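Local coordinates for Lmo0325 protein (Listeria monocytogenes EGD-e, PDB 4RYK) that probably binds DNA through an N-terminal helix-turn-helix domain and is a putative transcriptional regulator of the Rgg type, with a helical C-terminal domain, at residues A[68-71]-A[72-76]; A[15-18]-A[19-23]. One frame throughout, in Å; residues are numbered along the deposited sequence. Where two conformers were deposited one is given.

Interaction 1 of 2, residues A[68-71]-A[72-76]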
ATOM      1  N   PHE A  68      -2.526   0.492 -14.089  1.00 33.53           N
ATOM      2  CA  PHE A  68      -3.948   0.369 -13.918  1.00 36.58           C
ATOM      3  C   PHE A  68      -4.552   1.494 -13.123  1.00 37.41           C
ATOM      4  O   PHE A  68      -5.700   1.871 -13.354  1.00 41.96           O
ATOM      5  CB  PHE A  68      -4.403  -1.011 -13.352  1.00 38.44           C
ATOM      6  CG  PHE A  68      -4.606  -1.999 -14.427  1.00 39.67           C
ATOM      7  CD1 PHE A  68      -5.812  -2.066 -15.098  1.00 46.67           C
ATOM      8  CD2 PHE A  68      -3.554  -2.764 -14.874  1.00 41.50           C
ATOM      9  CE1 PHE A  68      -6.003  -2.948 -16.158  1.00 46.68           C
ATOM     10  CE2 PHE A  68      -3.720  -3.624 -15.954  1.00 42.39           C
ATOM     11  CZ  PHE A  68      -4.949  -3.712 -16.590  1.00 44.56           C
ATOM     12  N   PHE A  69      -3.784   2.033 -12.197  1.00 35.22           N
ATOM     13  CA  PHE A  69      -4.235   3.205 -11.509  1.00 35.83           C
ATOM     14  C   PHE A  69      -4.500   4.340 -12.499  1.00 33.94           C
ATOM     15  O   PHE A  69      -5.504   4.984 -12.405  1.00 34.99           O
ATOM     16  CB  PHE A  69      -3.223   3.625 -10.447  1.00 34.88           C
ATOM     17  CG  PHE A  69      -3.646   4.851  -9.675  1.00 38.39           C
ATOM     18  CD1 PHE A  69      -4.674   4.773  -8.736  1.00 41.18           C
ATOM     19  CD2 PHE A  69      -3.067   6.089  -9.942  1.00 40.93           C
ATOM     20  CE1 PHE A  69      -5.086   5.899  -8.053  1.00 39.82           C
ATOM     21  CE2 PHE A  69      -3.485   7.212  -9.266  1.00 41.74           C
ATOM     22  CZ  PHE A  69      -4.468   7.111  -8.317  1.00 41.17           C
ATOM     23  N   ILE A  70      -3.559   4.601 -13.405  1.00 35.43           N
ATOM     24  CA  ILE A  70      -3.704   5.620 -14.463  1.00 36.56           C
ATOM     25  C   ILE A  70      -4.869   5.269 -15.369  1.00 38.35           C
ATOM     26  O   ILE A  70      -5.728   6.086 -15.633  1.00 42.88           O
ATOM     27  CB  ILE A  70      -2.432   5.734 -15.304  1.00 35.74           C
ATOM     28  CG1 ILE A  70      -1.277   6.143 -14.418  1.00 35.10           C
ATOM     29  CG2 ILE A  70      -2.632   6.808 -16.417  1.00 37.02           C
ATOM     30  CD1 ILE A  70       0.103   6.012 -15.051  1.00 36.65           C
ATOM     31  N   TYR A  71      -4.935   4.005 -15.747  1.00 39.35           N
ATOM     32  CA  TYR A  71      -5.923   3.494 -16.697  1.00 40.85           C
ATOM     33  C   TYR A  71      -7.325   3.615 -16.230  1.00 44.75           C
ATOM     34  O   TYR A  71      -8.177   3.864 -17.029  1.00 42.44           O
ATOM     35  CB  TYR A  71      -5.664   2.023 -16.979  1.00 40.72           C
ATOM     36  CG  TYR A  71      -6.497   1.482 -18.086  1.00 43.30           C
ATOM     37  CD1 TYR A  71      -6.323   1.979 -19.379  1.00 45.29           C
ATOM     38  CD2 TYR A  71      -7.482   0.504 -17.865  1.00 45.11           C
ATOM     39  CE1 TYR A  71      -7.063   1.506 -20.417  1.00 47.28           C
ATOM     40  CE2 TYR A  71      -8.240   0.004 -18.919  1.00 47.39           C
ATOM     41  CZ  TYR A  71      -8.015   0.528 -20.189  1.00 50.16           C
ATOM     42  OH  TYR A  71      -8.692   0.118 -21.296  1.00 58.28           O
ATOM     43  N   ARG A  72      -7.571   3.441 -14.930  1.00 48.55           N
ATOM     44  CA  ARG A  72      -8.913   3.692 -14.378  1.00 53.86           C
ATOM     45  C   ARG A  72      -9.119   5.177 -14.058  1.00 59.51           C
ATOM     46  O   ARG A  72      -9.877   5.514 -13.155  1.00 67.98           O
ATOM     47  CB  ARG A  72      -9.141   2.882 -13.129  1.00 53.25           C
ATOM     48  CG  ARG A  72      -8.748   1.447 -13.334  1.00 59.82           C
ATOM     49  CD  ARG A  72      -9.603   0.482 -12.577  1.00 64.46           C
ATOM     50  NE  ARG A  72      -9.284  -0.906 -12.923  1.00 71.35           N
ATOM     51  CZ  ARG A  72      -9.563  -1.505 -14.095  1.00 71.31           C
ATOM     52  NH1 ARG A  72     -10.145  -0.854 -15.113  1.00 72.86           N
ATOM     53  NH2 ARG A  72      -9.216  -2.777 -14.270  1.00 61.69           N
ATOM     54  N   ASP A  73      -8.430   6.052 -14.774  1.00 59.19           N
ATOM     55  CA  ASP A  73      -8.512   7.482 -14.567  1.00 65.21           C
ATOM     56  C   ASP A  73      -8.265   7.878 -13.096  1.00 65.44           C
ATOM     57  O   ASP A  73      -9.068   8.548 -12.439  1.00 73.81           O
ATOM     58  CB  ASP A  73      -9.838   8.001 -15.118  1.00 71.51           C
ATOM     59  CG  ASP A  73      -9.868   9.489 -15.189  1.00 80.46           C
ATOM     60  OD1 ASP A  73      -8.765  10.079 -15.141  1.00 84.26           O
ATOM     61  OD2 ASP A  73     -10.977  10.072 -15.280  1.00 94.75           O
ATOM     62  N   PHE A  74      -7.136   7.396 -12.587  1.00 70.71           N
ATOM     63  CA  PHE A  74      -6.548   7.782 -11.276  1.00 65.79           C
ATOM     64  C   PHE A  74      -7.479   7.629 -10.095  1.00 64.94           C
ATOM     65  O   PHE A  74      -7.501   8.494  -9.215  1.00 65.88           O
ATOM     66  CB  PHE A  74      -5.977   9.220 -11.294  1.00 58.27           C
ATOM     67  CG  PHE A  74      -4.949   9.459 -12.356  1.00 61.71           C
ATOM     68  CD1 PHE A  74      -5.333   9.881 -13.639  1.00 64.42           C
ATOM     69  CD2 PHE A  74      -3.577   9.307 -12.080  1.00 61.61           C
ATOM     70  CE1 PHE A  74      -4.370  10.113 -14.611  1.00 60.87           C
ATOM     71  CE2 PHE A  74      -2.619   9.572 -13.041  1.00 62.52           C
ATOM     72  CZ  PHE A  74      -3.016   9.976 -14.310  1.00 62.29           C
ATOM     73  N   SER A  75      -8.225   6.533 -10.038  1.00 94.54           N
ATOM     74  CA  SER A  75      -9.173   6.354  -8.947  1.00 95.04           C
ATOM     75  C   SER A  75      -8.870   5.075  -8.156  1.00 96.32           C
ATOM     76  O   SER A  75      -8.225   5.133  -7.114  1.00100.85           O
ATOM     77  CB  SER A  75     -10.614   6.378  -9.467  1.00 95.32           C
ATOM     78  OG  SER A  75     -11.026   5.087  -9.883  1.00 92.82           O
ATOM     79  N   SER A  76      -9.322   3.918  -8.614  1.00 91.97           N
ATOM     80  CA  SER A  76      -9.121   2.726  -7.800  1.00 89.85           C
ATOM     81  C   SER A  76      -7.845   1.963  -8.202  1.00 88.47           C
ATOM     82  O   SER A  76      -7.273   2.160  -9.300  1.00 79.89           O
ATOM     83  CB  SER A  76     -10.372   1.817  -7.750  1.00 82.57           C
ATOM     84  OG  SER A  76     -10.757   1.355  -9.029  1.00 84.64           O
TER

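Interaction 2 of 2, residues A[15-18]-A[19-23]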
ATOM      1  N   ARG A  15       0.663   4.537 -25.537  0.50 37.36           N
ATOM      2  CA  ARG A  15       1.127   5.530 -26.489  0.50 38.27           C
ATOM      3  C   ARG A  15       1.306   6.892 -25.840  0.50 37.33           C
ATOM      4  O   ARG A  15       2.343   7.533 -26.001  0.50 37.58           O
ATOM      5  CB  ARG A  15       0.156   5.615 -27.656  0.50 40.00           C
ATOM      6  CG  ARG A  15       0.252   6.910 -28.453  0.50 41.50           C
ATOM      7  CD  ARG A  15      -0.987   7.080 -29.302  0.50 42.74           C
ATOM      8  NE  ARG A  15      -0.853   8.239 -30.156  0.50 45.09           N
ATOM      9  CZ  ARG A  15      -0.966   9.471 -29.713  0.50 42.96           C
ATOM     10  NH1 ARG A  15      -1.220   9.702 -28.421  0.50 44.06           N
ATOM     11  NH2 ARG A  15      -0.806  10.437 -30.551  0.50 43.94           N
ATOM     12  N   GLU A  16       0.303   7.312 -25.090  1.00 37.55           N
ATOM     13  CA  GLU A  16       0.320   8.623 -24.444  1.00 40.37           C
ATOM     14  C   GLU A  16       1.452   8.692 -23.434  1.00 38.95           C
ATOM     15  O   GLU A  16       2.187   9.686 -23.351  1.00 34.35           O
ATOM     16  CB  GLU A  16      -1.036   8.856 -23.813  1.00 44.61           C
ATOM     17  CG  GLU A  16      -1.057   9.920 -22.751  1.00 54.86           C
ATOM     18  CD  GLU A  16      -2.455  10.111 -22.158  1.00 65.25           C
ATOM     19  OE1 GLU A  16      -2.554  10.434 -20.937  1.00 66.62           O
ATOM     20  OE2 GLU A  16      -3.451   9.940 -22.919  1.00 69.78           O
ATOM     21  N   ILE A  17       1.634   7.614 -22.668  1.00 35.77           N
ATOM     22  CA  ILE A  17       2.728   7.612 -21.717  1.00 35.12           C
ATOM     23  C   ILE A  17       4.094   7.628 -22.398  1.00 35.37           C
ATOM     24  O   ILE A  17       4.991   8.393 -22.020  1.00 33.05           O
ATOM     25  CB  ILE A  17       2.656   6.416 -20.743  1.00 35.14           C
ATOM     26  CG1 ILE A  17       1.437   6.548 -19.819  1.00 35.66           C
ATOM     27  CG2 ILE A  17       3.905   6.377 -19.895  1.00 37.16           C
ATOM     28  CD1 ILE A  17       1.036   5.222 -19.167  1.00 37.44           C
ATOM     29  N   ARG A  18       4.235   6.761 -23.385  1.00 33.93           N
ATOM     30  CA  ARG A  18       5.431   6.738 -24.205  1.00 36.41           C
ATOM     31  C   ARG A  18       5.776   8.117 -24.749  1.00 37.29           C
ATOM     32  O   ARG A  18       6.922   8.582 -24.604  1.00 37.64           O
ATOM     33  CB  ARG A  18       5.272   5.728 -25.359  1.00 36.52           C
ATOM     34  CG  ARG A  18       6.413   5.762 -26.321  1.00 37.94           C
ATOM     35  CD  ARG A  18       6.248   4.779 -27.453  1.00 38.46           C
ATOM     36  NE  ARG A  18       5.223   5.138 -28.414  1.00 39.58           N
ATOM     37  CZ  ARG A  18       5.306   6.113 -29.316  1.00 41.87           C
ATOM     38  NH1 ARG A  18       6.360   6.922 -29.361  1.00 42.23           N
ATOM     39  NH2 ARG A  18       4.299   6.296 -30.162  1.00 42.32           N
ATOM     40  N   LEU A  19       4.788   8.786 -25.333  1.00 37.44           N
ATOM     41  CA  LEU A  19       5.007  10.113 -25.845  1.00 39.86           C
ATOM     42  C   LEU A  19       5.385  11.110 -24.755  1.00 39.33           C
ATOM     43  O   LEU A  19       6.280  11.955 -24.983  1.00 38.17           O
ATOM     44  CB  LEU A  19       3.812  10.628 -26.652  1.00 41.29           C
ATOM     45  CG  LEU A  19       3.656   9.862 -27.964  1.00 44.96           C
ATOM     46  CD1 LEU A  19       2.273  10.117 -28.563  1.00 48.26           C
ATOM     47  CD2 LEU A  19       4.739  10.289 -28.964  1.00 45.67           C
ATOM     48  N   SER A  20       4.794  11.006 -23.570  1.00 36.96           N
ATOM     49  CA  SER A  20       5.064  11.994 -22.502  1.00 37.03           C
ATOM     50  C   SER A  20       6.545  11.848 -22.089  1.00 36.53           C
ATOM     51  O   SER A  20       7.164  12.778 -21.604  1.00 35.30           O
ATOM     52  CB  SER A  20       4.139  11.772 -21.280  1.00 37.42           C
ATOM     53  OG  SER A  20       4.473  10.530 -20.636  1.00 36.08           O
ATOM     54  N   LYS A  21       7.110  10.665 -22.287  1.00 36.25           N
ATOM     55  CA  LYS A  21       8.504  10.416 -21.873  1.00 37.68           C
ATOM     56  C   LYS A  21       9.530  10.660 -22.964  1.00 38.16           C
ATOM     57  O   LYS A  21      10.740  10.532 -22.722  1.00 39.32           O
ATOM     58  CB  LYS A  21       8.638   8.976 -21.337  1.00 35.76           C
ATOM     59  CG  LYS A  21       7.832   8.758 -20.048  1.00 37.51           C
ATOM     60  CD  LYS A  21       8.184   7.431 -19.425  1.00 37.09           C
ATOM     61  CE  LYS A  21       7.288   7.038 -18.263  1.00 40.64           C
ATOM     62  NZ  LYS A  21       7.101   8.129 -17.276  1.00 45.87           N
ATOM     63  N   GLY A  22       9.056  11.045 -24.144  1.00 39.46           N
ATOM     64  CA  GLY A  22       9.909  11.284 -25.279  1.00 41.97           C
ATOM     65  C   GLY A  22      10.521  10.002 -25.833  1.00 42.82           C
ATOM     66  O   GLY A  22      11.600  10.061 -26.395  1.00 39.74           O
ATOM     67  N   LEU A  23       9.847   8.863 -25.662  1.00 39.93           N
ATOM     68  CA  LEU A  23      10.357   7.575 -26.144  1.00 40.82           C
ATOM     69  C   LEU A  23       9.843   7.232 -27.520  1.00 42.20           C
ATOM     70  O   LEU A  23       8.693   7.550 -27.881  1.00 40.15           O
ATOM     71  CB  LEU A  23       9.985   6.450 -25.179  1.00 40.31           C
ATOM     72  CG  LEU A  23      10.572   6.624 -23.762  1.00 41.29           C
ATOM     73  CD1 LEU A  23       9.882   5.710 -22.775  1.00 40.99           C
ATOM     74  CD2 LEU A  23      12.071   6.416 -23.725  1.00 43.80           C
TER

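Interaction 1 of 2, residues A[68-71]-A[72-76]
Arg72 and Phe68 meet twice where helix 64-71 ends, once through the backbone and once through their side chains. The amide N of Arg72 gives a 2.9 Å hydrogen bond to Phe68 O, closing the last turn of the helix. Beyond it the chain curls back on itself: Asp73 N reaches Ile70 O and Phe74 N reaches Phe69 O, both bent, weak bonds, as Asp73 and Phe74 take positive phi in succession. The Arg72 side chain, bent at chi2 (-146°), passes over Phe68 O and brings its guanidinium beside the Phe68 ring. CD1 of Phe68 lies over one face of the guanidinium, 3.6 Å from Arg72 NH2, with the two planes inclined at 48°. The charge itself is met mainly from outside, by a salt bridge from NH2 to Glu54 of the second subunit, with Asp79 of the same chain a distant, weak ion partner.

Phe74 packs against two residues of the last turn. Its CA sits 3.8 Å from the centroid of the Phe69 ring, over the face, a CH-pi contact, while its ring stands nearly perpendicular to that of Phe69 and its CD2 approaches Phe69 CE2 to 3.5 Å. The Phe74 ring in turn receives Ile70 CA over its centre, at 4.3 Å from the centroid, and Ile70 CG2 touches Phe74 CZ. Ser75 O lies at the edge of the Phe69 ring, near its plane, 3.4 Å from Phe69 CE1. Tyr196 of the second subunit stacks on Phe69, and Lys192 of that subunit makes a cation-pi contact with Phe74. This is a helix C-terminus followed by a tight, left-handed turn, packed at the subunit interface on the connection from helix 64-71 to helix 82-91.

Interaction 2 of 2, residues A[15-18]-A[19-23]
Arg18 leaves the helix with CG turned opposite its own amide N (chi1 174°); extended through chi2 and bent at chi3, its side chain swings the guanidinium beyond the end of helix 10-20 to meet Leu23. Ser20 does the reverse: its chi1 of 68° folds OG back onto the helix, where it donates a 2.6 Å hydrogen bond to Ile17 O. A Schellman motif closes helix 10-20, the first helix of the helix-turn-helix region, and Gly22 supplies the positive phi. Leu23 N returns to Arg18 O at 3.1 Å in a nearly straight bond, while Gly22 N bonds to Leu19 O. Ile17 O is gripped twice, by Ser20 OG and by Lys21 N, and Lys21 N also makes a weak bond to Arg18 O.

Leu19 touches two arginines. Its CG lies over a face of the Arg18 guanidinium, toward the rim; its CD1 is centred over one face of the Arg15 guanidinium, 3.5 Å from Arg15 CZ, a contact that is doubtful because Arg15 is also modelled a second way. On another side of the helix, the Ile17 and Lys21 side chains lie side by side, pointing the same way, with Ile17 CG2 3.8 Å from Lys21 CE; the Lys21 ammonium group goes on to Thr160 and Glu163 of the second subunit. Arg18 is held from several sides, since its NE forms a salt bridge with Glu42 and its side chain also packs on Gln25 and Val28 of helix 25-29. At the turn, Arg18 NH1 donates to Leu23 O over 2.8 Å, and that oxygen lies only 6° out of the guanidinium plane.

Overall arrangement
Interaction 2 comes first along the chain, at the end of helix 10-20, and interaction 1 follows at the end of helix 64-71; the helices 25-29, 35-42 and 50-60 lie between them. Their centres are about 17 Å apart, on the same side of the centre of the chain, and they meet directly where Ile70 CD1 packs on Ile17 CD1 at 4.3 Å. Leu13 of helix 10-20 also touches Ile70 and Tyr71, so the first helix of the helix-turn-helix region and helix 64-71 lie against each other. Both helix ends contact the second subunit, so the probable DNA-binding part of one chain packs on the other, and 72-76 leads on toward helix 82-91.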